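Local structure of Afp1 (Serratia entomophila, 6RBN) at residues Arg59-Val70 / Ala133-Val144; Val89-Leu98 / Val108-Pro117. The protein probably builds the inner tube of the anti-feeding prophage, a contractile injection system, by stacking with further copies of itself inside the sheath. All blocks are in the same frame, centred on the assembly; numbering follows the deposited sequence.

Contact 1 of 2, residues Arg59-Val70 / Ala133-Val144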
# COMPACT_ATOMS: atom_id res chain seq x y z
N ARG A 59 36.42 47.66 -17.43
CA ARG A 59 36.07 46.39 -16.83
C ARG A 59 36.68 46.26 -15.44
O ARG A 59 37.84 46.61 -15.22
CB ARG A 59 36.51 45.24 -17.73
CG ARG A 59 37.96 45.23 -18.13
CD ARG A 59 38.26 44.11 -19.11
NE ARG A 59 38.17 42.79 -18.49
CZ ARG A 59 38.14 41.65 -19.17
NH1 ARG A 59 38.07 40.50 -18.52
NH2 ARG A 59 38.18 41.66 -20.49
N GLN A 60 35.87 45.80 -14.49
CA GLN A 60 36.34 45.70 -13.12
C GLN A 60 36.89 44.32 -12.81
O GLN A 60 36.82 43.39 -13.62
CB GLN A 60 35.24 46.08 -12.13
CG GLN A 60 34.02 45.20 -12.12
CD GLN A 60 32.92 45.76 -12.98
OE1 GLN A 60 33.17 46.58 -13.86
NE2 GLN A 60 31.69 45.37 -12.70
N ALA A 61 37.44 44.19 -11.61
CA ALA A 61 38.22 43.02 -11.25
C ALA A 61 37.31 41.83 -10.97
O ALA A 61 36.22 42.00 -10.41
CB ALA A 61 39.06 43.32 -10.02
N PRO A 62 37.72 40.63 -11.33
CA PRO A 62 36.96 39.44 -10.96
C PRO A 62 37.28 38.98 -9.54
O PRO A 62 38.40 39.11 -9.05
CB PRO A 62 37.42 38.40 -11.99
CG PRO A 62 38.77 38.83 -12.36
CD PRO A 62 38.77 40.32 -12.32
N ASN A 63 36.25 38.45 -8.88
CA ASN A 63 36.38 37.86 -7.55
C ASN A 63 36.04 36.38 -7.68
O ASN A 63 34.89 36.02 -7.96
CB ASN A 63 35.46 38.56 -6.55
CG ASN A 63 35.87 39.99 -6.30
OD1 ASN A 63 35.16 40.93 -6.64
ND2 ASN A 63 37.03 40.17 -5.69
N ILE A 64 37.04 35.54 -7.46
CA ILE A 64 36.98 34.12 -7.81
C ILE A 64 36.98 33.30 -6.53
O ILE A 64 37.81 33.53 -5.65
CB ILE A 64 38.15 33.75 -8.73
CG1 ILE A 64 38.03 34.55 -10.02
CG2 ILE A 64 38.19 32.27 -9.01
CD1 ILE A 64 39.26 34.54 -10.83
N THR A 65 36.05 32.36 -6.43
CA THR A 65 35.89 31.51 -5.26
C THR A 65 36.27 30.08 -5.61
O THR A 65 35.67 29.48 -6.50
CB THR A 65 34.45 31.57 -4.75
OG1 THR A 65 34.16 32.88 -4.27
CG2 THR A 65 34.24 30.55 -3.65
N LEU A 66 37.27 29.55 -4.91
CA LEU A 66 37.66 28.15 -5.01
C LEU A 66 37.44 27.49 -3.66
O LEU A 66 37.67 28.11 -2.62
CB LEU A 66 39.13 28.02 -5.42
CG LEU A 66 39.57 28.53 -6.79
CD1 LEU A 66 41.07 28.41 -6.93
CD2 LEU A 66 38.89 27.75 -7.88
N SER A 67 37.00 26.24 -3.67
CA SER A 67 36.79 25.53 -2.41
C SER A 67 37.19 24.08 -2.56
O SER A 67 36.82 23.42 -3.53
CB SER A 67 35.33 25.64 -1.96
OG SER A 67 34.48 24.93 -2.83
N LYS A 68 37.95 23.58 -1.58
CA LYS A 68 38.37 22.19 -1.55
C LYS A 68 38.31 21.69 -0.11
O LYS A 68 38.05 22.45 0.82
CB LYS A 68 39.78 22.01 -2.11
CG LYS A 68 40.86 22.64 -1.27
CD LYS A 68 42.22 22.35 -1.84
CE LYS A 68 42.54 20.88 -1.65
NZ LYS A 68 43.91 20.54 -2.09
N GLY A 69 38.57 20.40 0.06
CA GLY A 69 38.50 19.78 1.37
C GLY A 69 39.80 19.87 2.13
O GLY A 69 40.85 20.24 1.60
N VAL A 70 39.73 19.53 3.41
CA VAL A 70 40.89 19.54 4.29
C VAL A 70 41.45 18.12 4.35
O VAL A 70 40.73 17.17 4.68
CB VAL A 70 40.53 20.05 5.69
CG1 VAL A 70 41.71 19.94 6.62
CG2 VAL A 70 40.06 21.48 5.62
N ALA A 133 35.29 18.70 6.14
CA ALA A 133 35.94 19.98 6.39
C ALA A 133 36.35 20.59 5.05
O ALA A 133 37.26 20.09 4.40
CB ALA A 133 37.14 19.79 7.31
N VAL A 134 35.68 21.66 4.66
CA VAL A 134 35.88 22.29 3.36
C VAL A 134 36.34 23.72 3.57
O VAL A 134 35.60 24.55 4.10
CB VAL A 134 34.60 22.26 2.50
CG1 VAL A 134 34.80 23.08 1.24
CG2 VAL A 134 34.25 20.84 2.13
N GLN A 135 37.57 24.01 3.16
CA GLN A 135 38.06 25.37 3.10
C GLN A 135 37.55 26.05 1.84
O GLN A 135 37.30 25.41 0.82
CB GLN A 135 39.58 25.39 3.12
CG GLN A 135 40.18 25.02 4.44
CD GLN A 135 41.67 24.91 4.37
OE1 GLN A 135 42.26 24.99 3.30
NE2 GLN A 135 42.31 24.74 5.53
N GLN A 136 37.42 27.37 1.91
CA GLN A 136 36.86 28.17 0.82
C GLN A 136 37.68 29.44 0.69
O GLN A 136 37.60 30.33 1.54
CB GLN A 136 35.38 28.45 1.08
CG GLN A 136 34.65 29.29 0.05
CD GLN A 136 34.54 30.74 0.46
OE1 GLN A 136 34.54 31.06 1.65
NE2 GLN A 136 34.42 31.63 -0.51
N ILE A 137 38.48 29.52 -0.38
CA ILE A 137 39.41 30.62 -0.61
C ILE A 137 38.84 31.54 -1.68
O ILE A 137 38.25 31.07 -2.66
CB ILE A 137 40.81 30.07 -0.97
CG1 ILE A 137 41.85 31.19 -1.10
CG2 ILE A 137 40.80 29.19 -2.21
CD1 ILE A 137 43.27 30.69 -1.09
N THR A 138 38.97 32.84 -1.47
CA THR A 138 38.60 33.82 -2.47
C THR A 138 39.84 34.51 -3.00
O THR A 138 40.80 34.76 -2.26
CB THR A 138 37.64 34.88 -1.93
OG1 THR A 138 38.28 35.61 -0.88
CG2 THR A 138 36.38 34.25 -1.40
N LEU A 139 39.82 34.82 -4.29
CA LEU A 139 40.97 35.33 -5.00
C LEU A 139 40.61 36.65 -5.65
O LEU A 139 39.47 36.86 -6.08
CB LEU A 139 41.45 34.34 -6.05
CG LEU A 139 41.86 32.95 -5.57
CD1 LEU A 139 42.11 32.07 -6.76
CD2 LEU A 139 43.09 33.02 -4.71
N MET A 140 41.59 37.54 -5.72
CA MET A 140 41.46 38.80 -6.44
C MET A 140 42.33 38.74 -7.68
O MET A 140 43.53 38.48 -7.58
CB MET A 140 41.87 39.98 -5.56
CG MET A 140 41.76 41.34 -6.23
SD MET A 140 40.07 41.88 -6.54
CE MET A 140 39.58 42.33 -4.88
N ALA A 141 41.74 38.98 -8.84
CA ALA A 141 42.47 38.92 -10.09
C ALA A 141 42.30 40.20 -10.88
O ALA A 141 41.74 41.17 -10.36
CB ALA A 141 42.02 37.73 -10.92
N ASP A 142 42.75 40.22 -12.13
CA ASP A 142 42.65 41.43 -12.93
C ASP A 142 41.96 41.22 -14.27
O ASP A 142 41.31 42.14 -14.79
CB ASP A 142 44.03 42.04 -13.12
CG ASP A 142 45.04 41.04 -13.56
OD1 ASP A 142 44.68 39.85 -13.60
OD2 ASP A 142 46.19 41.42 -13.85
N ARG A 143 42.07 40.02 -14.84
CA ARG A 143 41.29 39.71 -16.03
C ARG A 143 41.01 38.22 -16.09
O ARG A 143 41.69 37.41 -15.47
CB ARG A 143 41.99 40.15 -17.32
CG ARG A 143 43.22 39.36 -17.66
CD ARG A 143 43.89 39.87 -18.91
NE ARG A 143 45.04 39.05 -19.26
CZ ARG A 143 46.27 39.25 -18.80
NH1 ARG A 143 47.26 38.46 -19.17
NH2 ARG A 143 46.51 40.26 -17.97
N VAL A 144 39.96 37.87 -16.84
CA VAL A 144 39.56 36.50 -17.10
C VAL A 144 39.39 36.35 -18.61
O VAL A 144 38.59 37.07 -19.21
CB VAL A 144 38.26 36.11 -16.38
CG1 VAL A 144 37.77 34.76 -16.84
CG2 VAL A 144 38.46 36.09 -14.88

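Contact 2 of 2, residues Val89-Leu98 / Val108-Pro117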
# COMPACT_ATOMS: atom_id res chain seq x y z
N VAL A 89 52.80 39.47 -2.15
CA VAL A 89 52.17 38.17 -2.31
C VAL A 89 52.67 37.57 -3.62
O VAL A 89 52.86 38.28 -4.61
CB VAL A 89 50.62 38.31 -2.25
CG1 VAL A 89 50.10 39.29 -3.28
CG2 VAL A 89 49.94 36.96 -2.40
N GLU A 90 52.94 36.28 -3.60
CA GLU A 90 53.26 35.54 -4.82
C GLU A 90 51.97 35.41 -5.61
O GLU A 90 51.12 34.57 -5.31
CB GLU A 90 53.85 34.18 -4.50
CG GLU A 90 55.20 34.23 -3.81
CD GLU A 90 56.31 34.74 -4.72
OE1 GLU A 90 56.25 34.48 -5.94
OE2 GLU A 90 57.24 35.40 -4.21
N LYS A 91 51.80 36.27 -6.61
CA LYS A 91 50.62 36.20 -7.46
C LYS A 91 50.76 35.07 -8.46
O LYS A 91 51.82 34.89 -9.08
CB LYS A 91 50.40 37.52 -8.18
CG LYS A 91 49.98 38.65 -7.27
CD LYS A 91 49.67 39.90 -8.05
CE LYS A 91 49.23 41.02 -7.13
NZ LYS A 91 48.89 42.25 -7.89
N LYS A 92 49.69 34.30 -8.63
CA LYS A 92 49.69 33.12 -9.47
C LYS A 92 48.64 33.26 -10.56
O LYS A 92 47.69 34.04 -10.42
CB LYS A 92 49.41 31.85 -8.66
CG LYS A 92 50.52 31.45 -7.71
CD LYS A 92 50.12 30.22 -6.93
CE LYS A 92 51.28 29.67 -6.13
NZ LYS A 92 51.72 30.58 -5.05
N ASP A 93 48.82 32.51 -11.63
CA ASP A 93 47.86 32.45 -12.72
C ASP A 93 47.08 31.14 -12.67
O ASP A 93 47.67 30.06 -12.59
CB ASP A 93 48.55 32.63 -14.07
CG ASP A 93 49.80 31.79 -14.21
OD1 ASP A 93 50.22 31.17 -13.21
OD2 ASP A 93 50.37 31.75 -15.32
N ILE A 94 45.75 31.25 -12.73
CA ILE A 94 44.85 30.12 -12.53
C ILE A 94 44.29 29.71 -13.89
O ILE A 94 43.91 30.56 -14.69
CB ILE A 94 43.71 30.48 -11.56
CG1 ILE A 94 44.25 31.17 -10.31
CG2 ILE A 94 42.93 29.24 -11.16
CD1 ILE A 94 45.20 30.36 -9.51
N MET A 95 44.24 28.40 -14.14
CA MET A 95 43.57 27.87 -15.32
C MET A 95 42.53 26.85 -14.87
O MET A 95 42.87 25.89 -14.18
CB MET A 95 44.54 27.20 -16.27
CG MET A 95 43.91 26.81 -17.59
SD MET A 95 45.02 25.80 -18.57
CE MET A 95 46.32 26.97 -18.83
N ILE A 96 41.28 27.06 -15.26
CA ILE A 96 40.20 26.13 -14.96
C ILE A 96 39.69 25.59 -16.29
O ILE A 96 39.11 26.34 -17.08
CB ILE A 96 39.08 26.78 -14.15
CG1 ILE A 96 39.61 27.26 -12.81
CG2 ILE A 96 37.95 25.80 -13.94
CD1 ILE A 96 38.64 28.10 -12.04
N SER A 97 39.91 24.30 -16.53
CA SER A 97 39.68 23.69 -17.83
C SER A 97 38.56 22.67 -17.73
O SER A 97 38.65 21.72 -16.95
CB SER A 97 40.95 22.99 -18.32
OG SER A 97 42.05 23.87 -18.41
N LEU A 98 37.51 22.85 -18.54
CA LEU A 98 36.54 21.78 -18.72
C LEU A 98 37.19 20.63 -19.47
O LEU A 98 37.77 20.83 -20.54
CB LEU A 98 35.30 22.28 -19.46
CG LEU A 98 34.37 23.16 -18.65
CD1 LEU A 98 33.25 23.68 -19.52
CD2 LEU A 98 33.81 22.37 -17.50
N VAL A 108 37.10 23.42 -23.04
CA VAL A 108 37.08 24.88 -22.94
C VAL A 108 37.73 25.24 -21.62
O VAL A 108 37.36 24.68 -20.58
CB VAL A 108 35.65 25.46 -23.01
CG1 VAL A 108 35.65 26.95 -22.73
CG2 VAL A 108 35.00 25.22 -24.36
N SER A 109 38.69 26.15 -21.64
CA SER A 109 39.36 26.54 -20.40
C SER A 109 39.21 28.04 -20.17
O SER A 109 39.03 28.83 -21.09
CB SER A 109 40.83 26.15 -20.42
OG SER A 109 41.55 26.88 -21.37
N TRP A 110 39.30 28.41 -18.89
CA TRP A 110 39.23 29.78 -18.42
C TRP A 110 40.56 30.16 -17.80
O TRP A 110 41.03 29.49 -16.88
CB TRP A 110 38.11 29.94 -17.39
CG TRP A 110 36.74 30.01 -17.95
CD1 TRP A 110 36.00 31.13 -18.16
CD2 TRP A 110 35.94 28.92 -18.43
NE1 TRP A 110 34.79 30.82 -18.71
CE2 TRP A 110 34.73 29.46 -18.89
CE3 TRP A 110 36.13 27.54 -18.50
CZ2 TRP A 110 33.72 28.67 -19.41
CZ3 TRP A 110 35.13 26.76 -19.02
CH2 TRP A 110 33.93 27.33 -19.47
N ASN A 111 41.17 31.23 -18.31
CA ASN A 111 42.46 31.68 -17.83
C ASN A 111 42.29 32.88 -16.91
O ASN A 111 41.47 33.76 -17.16
CB ASN A 111 43.38 32.05 -18.99
CG ASN A 111 43.69 30.87 -19.87
OD1 ASN A 111 43.32 30.85 -21.04
ND2 ASN A 111 44.35 29.88 -19.31
N VAL A 112 43.08 32.91 -15.84
CA VAL A 112 43.06 33.96 -14.83
C VAL A 112 44.49 34.48 -14.68
O VAL A 112 45.42 33.68 -14.53
CB VAL A 112 42.52 33.43 -13.49
CG1 VAL A 112 42.64 34.46 -12.42
CG2 VAL A 112 41.08 32.99 -13.64
N SER A 113 44.66 35.80 -14.74
CA SER A 113 45.99 36.34 -15.00
C SER A 113 46.85 36.45 -13.74
O SER A 113 47.91 35.82 -13.65
CB SER A 113 45.87 37.70 -15.68
OG SER A 113 47.14 38.27 -15.92
N ASN A 114 46.44 37.27 -12.78
CA ASN A 114 47.25 37.49 -11.57
C ASN A 114 46.34 37.38 -10.36
O ASN A 114 45.76 38.37 -9.90
CB ASN A 114 47.95 38.84 -11.60
CG ASN A 114 49.11 38.88 -12.56
OD1 ASN A 114 49.88 37.92 -12.66
ND2 ASN A 114 49.25 39.98 -13.28
N ALA A 115 46.22 36.17 -9.82
CA ALA A 115 45.36 35.91 -8.69
C ALA A 115 46.18 35.84 -7.40
O ALA A 115 47.29 35.31 -7.39
CB ALA A 115 44.58 34.61 -8.88
N PHE A 116 45.62 36.40 -6.33
CA PHE A 116 46.23 36.33 -5.01
C PHE A 116 45.11 36.19 -3.99
O PHE A 116 44.01 36.70 -4.23
CB PHE A 116 47.11 37.56 -4.73
CG PHE A 116 46.36 38.87 -4.66
CD1 PHE A 116 46.12 39.60 -5.81
CD2 PHE A 116 45.97 39.39 -3.44
CE1 PHE A 116 45.46 40.80 -5.75
CE2 PHE A 116 45.30 40.59 -3.38
CZ PHE A 116 45.05 41.29 -4.53
N PRO A 117 45.34 35.50 -2.88
CA PRO A 117 44.25 35.25 -1.93
C PRO A 117 43.91 36.47 -1.09
O PRO A 117 44.79 37.22 -0.66
CB PRO A 117 44.80 34.12 -1.06
CG PRO A 117 46.25 34.29 -1.11
CD PRO A 117 46.56 34.78 -2.49

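Contact 1 of 2, residues Arg59-Val70 / Ala133-Val144
Ile64 and Leu139 form a hydrogen-bonded antiparallel pair, joined by Ile64 N to Leu139 O at 3.1 Å and by the shorter return bond, Leu139 N to Ile64 O, at 2.7 Å. The same ladder continues through Leu66 with Ile137 and Lys68 with Gln135, although the bond from Gln135 N to Lys68 O is weak. Beyond the strand, Val70 N gives a further bond to Ala133 O.

Apolar packing runs along the part of the face that carries Ile64, Leu66, Ile137 and Leu139; Lys68 and Gln135 make its end polar. Leu66 CD1 meets Leu139 CD1 at 3.8 Å, the two side chains crossing at a slant. Farther along, Pro62 CG touches both Ala141 CB and Val144 CG2, each at 3.7 Å, the proline ring lying against both ends of segment 141-144.

Polar groups dominate the face of Asn63, Thr65 and Thr138. Met140 runs beside Asn63, its chain bent at chi2 (69°) and chi3, which brings CE to 3.4 Å from Asn63 ND2. Thr65 CG2 approaches Gln136 NE2, while Gln136 OE1 is hydrogen-bonded to Thr121.

Away from the ladder, ahead of strand 63-69, Arg59 turns the edge of its guanidinium to the backbone, NH1 lying 3.5 Å from Val144 O.

Strand 63-69 also pairs with 32-34, and 134-140 with 109-121, which places this ladder within the antiparallel sheet of a gp19-like tail tube protein.

Contact 2 of 2, residues Val89-Leu98 / Val108-Pro117
An antiparallel strand pair whose second strand turns a corner at Ser113 and Asn114 brings Ile94 against both Val112 and Ala115. Ile94 CB lies 3.7 Å from Val112 CB, before the corner, and Ile94 CG1 is equally close to Ala115 CB, after it. With chi1 at -47°, CG1 points opposite the carbonyl carbon, and from there reaches the alanine methyl. Backbone bonds resume past the corner, where Lys92 N meets Ala115 O at 2.9 Å and Ala115 N returns to Lys92 O.

On the other side of the corner, Ile96 and Trp110 are also paired by two bonds. The indole presents its edge to the first strand: Ile96 O lies in the ring plane, 3.5 Å from Trp110 CE3, and Leu98 CD1 comes to the same rim, 3.6 Å from Trp110 CZ3. In the tube assembly this buried face of the gp19-like sheet meets another copy of the protein, Phe125 of a neighbouring subunit standing edge-to-face with Trp110. Across the sheet, Met95 and Asn111 run out together from their strands, with Met95 CE 3.5 Å from Asn111 ND2; both pack on Ala285 of Afp2.

At the far end, extended Lys91 runs alongside Phe116, CE 3.7 Å from CD1, and its NZ is hydrogen-bonded to Lys54 O of another neighbouring subunit. Val89 is set roughly perpendicular to Phe116, both methyls resting on Phe116 CB.

In the fold
From the N terminus, the chain passes strand 19-23, later a partner of 92-99, and the 38-46 and 52-56 hairpin before entering contact 1 at Arg59-Val70. Helix 78-81 follows, and contact 2 then closes a short loop between 89-98 and 108-117. Only afterwards does 133-144 return to complete contact 1, so contact 2 is nested within the longer loop. Their centres are about 9 Å apart. Strand 109-121 joins them: beyond its corner it borders 134-140, where Met140 N probably bonds to Phe116 O, and Asp142 OD1 probably accepts from Asn114 N. Both contacts also touch the same neighbouring copy of the protein.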